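PDB 4U60: structural protein VP1 from Trichodysplasia spinulosa-associated polyomavirus, which forms the pentameric building block of the viral capsid and binds sialylated glycans such as the GM1 oligosaccharide, probably as receptors on host cells. Local coordinates for residues Met33-Asp37 with Glu38-Asn42; Lys59-Ser62 with Gly63-Pro66; Gly184-Val188 with Glu189-Pro193. One frame throughout, in Å; residues are numbered along the deposited sequence.

Contact 1. Residues Met33-Asp37 with Glu38-Asn42; sequences MGQND and ESKDN
The side chain of Gln-35 lies across the inside of a tight loop, its aliphatic part against Asn-42 and its amide beside Lys-40. CG of Gln-35 packs 3.7 Å from CB of Asn-42, and NE2 of Gln-35 sits 3.4 Å from CB of Lys-40, the two longer chains meeting at about a right angle. A bend at chi2 (-38°) folds the amide back onto the following residues, where it brackets Asp-37: Gln-35 OE1 accepts from the backbone N of Asp-37, while Gln-35 NE2 donates to the carbonyl O of Asp-37 at 2.8 Å, almost exactly within the amide plane. These two bonds fix the flip of the amide. A further bond from Gln-35 NE2 to Asp-41 O is weak.

Asp-37 opens a type I beta turn that ends at Lys-40. Its carbonyl O takes the turn bond from Lys-40 N on the face opposite to Gln-35 NE2, so two donors grip one oxygen. With CG anti to the backbone N (chi1 -174°), the carboxylate of Asp-37 swings over the turn; its OD1 accepts from Ser-39 N, closing an Asx turn, and from Ser-39 OG at 2.7 Å, both from the same face of the carboxylate. The extended Lys-40 chain runs past OD2 of Asp-37; NZ of Lys-40 stays 4.5 Å from that oxygen, and a water bridges them.

The loop belongs to the connection between strands 12-29 and 69-74. Asn-42 touches Gln-261 of strand 260-279, Met-33 reaches strand 241-254, and Asp-41 is held by Tyr-149 and Arg-150 of a neighbouring subunit.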
# COMPACT_ATOMS: atom_id res chain seq x y z
N MET C 33 -19.43 -17.49 11.96
CA MET C 33 -18.79 -18.18 10.86
C MET C 33 -19.44 -19.48 10.43
O MET C 33 -19.14 -19.98 9.36
CB MET C 33 -17.34 -18.44 11.23
CG MET C 33 -16.47 -17.18 11.34
SD MET C 33 -16.28 -16.25 9.80
CE MET C 33 -17.51 -14.97 9.99
N GLY C 34 -20.30 -20.04 11.28
CA GLY C 34 -21.00 -21.28 10.94
C GLY C 34 -21.27 -22.13 12.16
O GLY C 34 -22.36 -22.70 12.31
N GLN C 35 -20.26 -22.29 13.02
CA GLN C 35 -20.46 -22.90 14.32
C GLN C 35 -20.61 -21.73 15.28
O GLN C 35 -19.64 -21.12 15.73
CB GLN C 35 -19.28 -23.80 14.64
CG GLN C 35 -19.47 -24.79 15.77
CD GLN C 35 -20.29 -24.27 16.93
OE1 GLN C 35 -21.54 -24.25 16.89
NE2 GLN C 35 -19.58 -23.87 17.99
N ASN C 36 -21.87 -21.41 15.57
CA ASN C 36 -22.22 -20.17 16.28
C ASN C 36 -22.68 -20.41 17.71
O ASN C 36 -23.14 -19.47 18.37
CB ASN C 36 -23.28 -19.43 15.46
CG ASN C 36 -22.80 -19.13 14.06
OD1 ASN C 36 -21.58 -19.06 13.82
ND2 ASN C 36 -23.72 -18.96 13.14
N ASP C 37 -22.52 -21.65 18.17
CA ASP C 37 -22.86 -22.07 19.53
C ASP C 37 -21.61 -21.97 20.40
O ASP C 37 -20.68 -22.77 20.26
CB ASP C 37 -23.41 -23.51 19.52
CG ASP C 37 -23.92 -23.98 20.86
OD1 ASP C 37 -23.51 -23.44 21.91
OD2 ASP C 37 -24.74 -24.93 20.85
N GLU C 38 -21.60 -21.00 21.30
CA GLU C 38 -20.45 -20.75 22.15
C GLU C 38 -20.08 -21.89 23.09
O GLU C 38 -19.04 -21.82 23.74
CB GLU C 38 -20.65 -19.43 22.91
CG GLU C 38 -21.63 -19.43 24.08
CD GLU C 38 -21.57 -18.09 24.81
OE1 GLU C 38 -20.80 -17.93 25.80
OE2 GLU C 38 -22.26 -17.17 24.37
N SER C 39 -20.93 -22.93 23.17
CA SER C 39 -20.62 -24.07 24.01
C SER C 39 -19.93 -25.19 23.26
O SER C 39 -19.49 -26.17 23.88
CB SER C 39 -21.90 -24.62 24.69
OG SER C 39 -22.71 -25.31 23.75
N LYS C 40 -19.84 -25.09 21.94
CA LYS C 40 -19.35 -26.20 21.14
C LYS C 40 -17.94 -25.97 20.62
O LYS C 40 -17.50 -24.82 20.43
CB LYS C 40 -20.33 -26.48 20.00
CG LYS C 40 -21.63 -27.10 20.47
CD LYS C 40 -22.45 -27.58 19.29
CE LYS C 40 -23.62 -28.43 19.73
NZ LYS C 40 -24.46 -28.81 18.56
N ASP C 41 -17.23 -27.06 20.36
CA ASP C 41 -15.90 -26.96 19.79
C ASP C 41 -16.11 -26.24 18.46
O ASP C 41 -17.24 -26.15 17.95
CB ASP C 41 -15.23 -28.33 19.56
CG ASP C 41 -15.08 -29.14 20.84
OD1 ASP C 41 -15.22 -28.60 21.95
OD2 ASP C 41 -14.80 -30.35 20.72
N ASN C 42 -15.05 -25.69 17.90
CA ASN C 42 -15.18 -24.99 16.61
C ASN C 42 -15.94 -23.65 16.65
O ASN C 42 -16.15 -23.05 15.62
CB ASN C 42 -15.88 -25.83 15.52
CG ASN C 42 -15.04 -26.96 14.97
OD1 ASN C 42 -13.85 -27.08 15.28
ND2 ASN C 42 -15.66 -27.79 14.13
O HOH W 1 -23.33 -18.50 21.01
O HOH W 2 -25.85 -25.94 18.61

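Contact 2. Residues Lys59-Ser62 with Gly63-Pro66. With SIA (N-acetyl-alpha-neuraminic acid), chain G.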
# COMPACT_ATOMS: atom_id res chain seq x y z
N LYS C 59 -24.65 -27.22 -2.89
CA LYS C 59 -25.46 -27.28 -1.68
C LYS C 59 -24.52 -27.25 -0.48
O LYS C 59 -24.04 -28.30 -0.03
CB LYS C 59 -26.30 -28.54 -1.69
CG LYS C 59 -27.30 -28.62 -0.56
CD LYS C 59 -28.15 -29.85 -0.70
CE LYS C 59 -29.09 -29.98 0.49
NZ LYS C 59 -30.04 -31.11 0.34
N PRO C 60 -24.23 -26.06 0.03
CA PRO C 60 -23.32 -26.01 1.18
C PRO C 60 -23.84 -26.79 2.36
O PRO C 60 -25.05 -26.84 2.61
CB PRO C 60 -23.22 -24.51 1.50
CG PRO C 60 -24.33 -23.86 0.74
CD PRO C 60 -24.62 -24.71 -0.43
N THR C 61 -22.93 -27.44 3.08
CA THR C 61 -23.31 -28.16 4.27
C THR C 61 -23.76 -27.17 5.34
O THR C 61 -23.42 -25.97 5.32
CB THR C 61 -22.15 -29.01 4.80
OG1 THR C 61 -21.03 -28.18 5.09
CG2 THR C 61 -21.75 -30.07 3.77
N SER C 62 -24.52 -27.69 6.30
CA SER C 62 -24.95 -26.87 7.41
C SER C 62 -23.75 -26.41 8.21
O SER C 62 -22.92 -27.21 8.63
CB SER C 62 -25.90 -27.64 8.32
OG SER C 62 -26.43 -26.76 9.30
N GLY C 63 -23.66 -25.10 8.39
CA GLY C 63 -22.60 -24.51 9.21
C GLY C 63 -21.32 -24.16 8.50
O GLY C 63 -20.39 -23.71 9.15
N GLU C 64 -21.22 -24.35 7.18
CA GLU C 64 -19.99 -23.99 6.50
C GLU C 64 -19.99 -22.58 5.92
O GLU C 64 -19.02 -22.20 5.28
CB GLU C 64 -19.61 -25.00 5.41
CG GLU C 64 -20.40 -24.96 4.10
CD GLU C 64 -19.74 -25.81 3.05
OE1 GLU C 64 -20.15 -26.99 2.90
OE2 GLU C 64 -18.77 -25.31 2.42
N ILE C 65 -21.06 -21.81 6.11
CA ILE C 65 -21.07 -20.50 5.50
C ILE C 65 -21.26 -19.37 6.53
O ILE C 65 -22.11 -19.42 7.41
CB ILE C 65 -22.00 -20.36 4.30
CG1 ILE C 65 -23.40 -20.44 4.80
CG2 ILE C 65 -21.69 -21.34 3.14
CD1 ILE C 65 -23.93 -19.06 5.00
N PRO C 66 -20.41 -18.35 6.43
CA PRO C 66 -20.49 -17.19 7.30
C PRO C 66 -21.75 -16.35 7.10
O PRO C 66 -22.24 -16.23 5.97
CB PRO C 66 -19.25 -16.40 6.93
CG PRO C 66 -18.28 -17.43 6.47
CD PRO C 66 -19.10 -18.47 5.77
C1 SIA G . -21.08 -33.60 1.82
C2 SIA G . -21.67 -33.76 0.43
C3 SIA G . -22.93 -32.90 0.28
C4 SIA G . -22.68 -31.40 0.09
C5 SIA G . -21.57 -31.14 -0.93
C6 SIA G . -20.35 -32.00 -0.61
C7 SIA G . -19.18 -31.85 -1.58
C8 SIA G . -18.05 -32.85 -1.29
C9 SIA G . -16.68 -32.42 -1.84
C10 SIA G . -21.58 -28.85 -1.86
C11 SIA G . -21.05 -27.44 -1.74
N5 SIA G . -21.16 -29.73 -0.94
O1A SIA G . -21.86 -33.48 2.81
O1B SIA G . -19.83 -33.60 2.00
O4 SIA G . -23.94 -30.84 -0.34
O6 SIA G . -20.74 -33.40 -0.60
O7 SIA G . -19.63 -32.00 -2.92
O8 SIA G . -17.92 -33.01 0.12
O9 SIA G . -16.09 -31.38 -1.01
O10 SIA G . -22.39 -29.15 -2.72
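Thr-61 and Glu-64 form the tight part of this contact, bound together at the two ends of a type II beta turn. OE1 of Glu-64 is gripped twice by Thr-61, by the backbone N at 2.8 Å and by OG1 at 2.6 Å. Both donors come on the anti side of the carboxylate oxygen, from opposite faces of its plane. Thr-61 places OG1 between its backbone N and carbonyl carbon (chi1 58°), which brings hydroxyl and amide to the same oxygen, while the extended Glu-64 chain reaches back to Thr-61, its CG 3.4 Å from Thr-61 O. The turn's own bond, from Glu-64 N to Thr-61 O, is weak by comparison. Next to it, CB of Pro-60 lies 3.9 Å from CG2 of Ile-65, and His-109 of a neighbouring subunit packs on Pro-60, Glu-64 and Ile-65.

The outer side is looser. Ser-62 points away at the exposed corner, and Gly-63 follows with a positive phi that suits glycine. Lys-59 stretches its side chain away from the turn but offers its backbone to the sialic acid: its N donates to O10 of the N-acetyl group at 3.0 Å, and its O accepts from the O4 hydroxyl at 2.6 Å. The methyl CG2 of Thr-61 lies 3.5 Å from the sugar carboxylate oxygen O1A.

Thr-50, whose OG1 is also hydrogen-bonded to the sialic acid, bonds to Glu-64 OE1. The buried carboxylate probably helps, from the second shell, to position Thr-50 and Thr-61, while recognition by Lys-59 rests on backbone groups and depends on the path of the loop.

Contact 3. Residues Gly184-Val188 with Glu189-Pro193; sequences GAFPV and ECWCP
The indole of Trp-191 meets the ring of Phe-186 in a T-shaped (edge-to-face) pair. The edge of Phe-186 is directed at one indole face, where CD2 of Phe-186 lies toward the rim, 3.7 Å from NE1 of Trp-191. The planes are 62° apart and the centroid of the phenyl ring is 5.2 Å from that of the five-membered ring. At the edge of the indole sits Pro-187: its N lies in the ring plane, its O is near that plane, and its CD approaches CD1 of Trp-191 to 3.8 Å. The proline ring and the tryptophan side chain run alongside each other in the same direction. Trp-191 has CG anti to its carbonyl carbon (chi1 -64°), which carries the indole back beside the proline. NE1 lies beside the phenyl edge and gives its hydrogen bond to Val-160 O.

The backbone turns back between the two aromatic residues. Pro-187 O receives two weak bonds, from Cys-190 N at 3.4 Å and from Trp-191 N at 3.2 Å, the latter well bent at 132°. SG of Cys-190 packs 3.8 Å from CB of Pro-187. Glu-189 turns its carboxylate elsewhere, to Tyr-153 of the same chain and to His-109 of a neighbouring subunit, whose Ser-103 also reaches the backbone O of Val-188 and of Trp-191.

Phe-144 makes another edge-to-face pair with Trp-191, and Leu-142 touches the side chains of both Phe-186 and Trp-191. The contact is therefore a compact hydrophobic turn leading into strand 191-193, which pairs antiparallel with 141-144 and is outermost, within this chain, in a three-stranded sheet separate from the larger antiparallel sheet of the VP1 jelly roll; the turn also meets the next subunit of the pentamer.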
# COMPACT_ATOMS: atom_id res chain seq x y z
N GLY C 184 -26.71 -14.12 12.77
CA GLY C 184 -26.27 -15.46 12.43
C GLY C 184 -27.15 -16.23 11.45
O GLY C 184 -27.20 -17.46 11.49
N ALA C 185 -27.80 -15.52 10.53
CA ALA C 185 -28.80 -16.15 9.65
C ALA C 185 -28.77 -15.71 8.17
O ALA C 185 -29.23 -16.45 7.30
CB ALA C 185 -30.18 -15.88 10.20
N PHE C 186 -28.27 -14.52 7.89
CA PHE C 186 -28.20 -13.99 6.53
C PHE C 186 -26.79 -14.22 5.95
O PHE C 186 -25.83 -13.60 6.43
CB PHE C 186 -28.50 -12.49 6.55
CG PHE C 186 -29.95 -12.15 6.77
CD1 PHE C 186 -30.50 -12.18 8.05
CD2 PHE C 186 -30.77 -11.82 5.70
CE1 PHE C 186 -31.85 -11.86 8.24
CE2 PHE C 186 -32.10 -11.50 5.90
CZ PHE C 186 -32.65 -11.53 7.16
N PRO C 187 -26.67 -15.12 4.96
CA PRO C 187 -25.31 -15.40 4.46
C PRO C 187 -24.67 -14.22 3.78
O PRO C 187 -25.29 -13.50 2.98
CB PRO C 187 -25.54 -16.52 3.44
CG PRO C 187 -26.78 -17.21 3.91
CD PRO C 187 -27.65 -16.07 4.40
N VAL C 188 -23.39 -14.02 4.07
CA VAL C 188 -22.71 -12.88 3.43
C VAL C 188 -22.48 -13.15 1.95
O VAL C 188 -22.47 -12.20 1.16
CB VAL C 188 -21.43 -12.38 4.13
CG1 VAL C 188 -21.71 -12.09 5.60
CG2 VAL C 188 -20.24 -13.33 3.92
N GLU C 189 -22.40 -14.42 1.56
CA GLU C 189 -22.15 -14.75 0.15
C GLU C 189 -23.28 -14.33 -0.78
O GLU C 189 -23.06 -14.24 -1.97
CB GLU C 189 -21.93 -16.25 -0.04
CG GLU C 189 -23.14 -17.13 0.17
CD GLU C 189 -22.87 -18.58 -0.13
OE1 GLU C 189 -21.81 -19.07 0.28
OE2 GLU C 189 -23.70 -19.24 -0.78
N CYS C 190 -24.48 -14.09 -0.25
CA CYS C 190 -25.62 -13.75 -1.13
C CYS C 190 -26.37 -12.49 -0.76
O CYS C 190 -27.27 -12.10 -1.49
CB CYS C 190 -26.56 -14.94 -1.27
SG CYS C 190 -27.34 -15.48 0.26
N TRP C 191 -25.99 -11.86 0.35
CA TRP C 191 -26.62 -10.60 0.76
C TRP C 191 -25.56 -9.54 0.97
O TRP C 191 -24.59 -9.78 1.69
CB TRP C 191 -27.39 -10.74 2.07
CG TRP C 191 -28.58 -11.67 2.05
CD1 TRP C 191 -28.70 -12.86 2.71
CD2 TRP C 191 -29.84 -11.45 1.39
NE1 TRP C 191 -29.93 -13.42 2.47
CE2 TRP C 191 -30.66 -12.56 1.69
CE3 TRP C 191 -30.35 -10.43 0.59
CZ2 TRP C 191 -31.96 -12.68 1.20
CZ3 TRP C 191 -31.63 -10.54 0.09
CH2 TRP C 191 -32.43 -11.66 0.41
N CYS C 192 -25.81 -8.36 0.42
CA CYS C 192 -24.91 -7.22 0.58
C CYS C 192 -25.75 -5.97 0.93
O CYS C 192 -26.99 -5.97 0.82
CB CYS C 192 -24.14 -6.99 -0.73
SG CYS C 192 -25.15 -6.63 -2.19
N PRO C 193 -25.10 -4.88 1.34
CA PRO C 193 -25.90 -3.68 1.57
C PRO C 193 -26.57 -3.20 0.29
O PRO C 193 -25.96 -3.24 -0.79
CB PRO C 193 -24.86 -2.66 2.09
CG PRO C 193 -23.79 -3.51 2.67
CD PRO C 193 -23.70 -4.70 1.75

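In the fold
Contact 3 is buried, contact 2 partly so, and contact 1 lies at the surface. Contacts 1 and 2 occupy the same long connection between strands 12-29 and 69-74, whereas contact 3 leads into strand 191-193 of the smaller sheet. Their chemistry follows: carboxylate and amide groups organise the turns of contacts 1 and 2, while aromatic and proline packing dominates contact 3. Residues 63-66 join the three, since Pro-66 lies near Met-33 and Ile-65 lies against Pro-187. Contacts 2 and 3 share one neighbouring subunit, contact 1 meets a different one, and contact 2 alone touches the sialic acid.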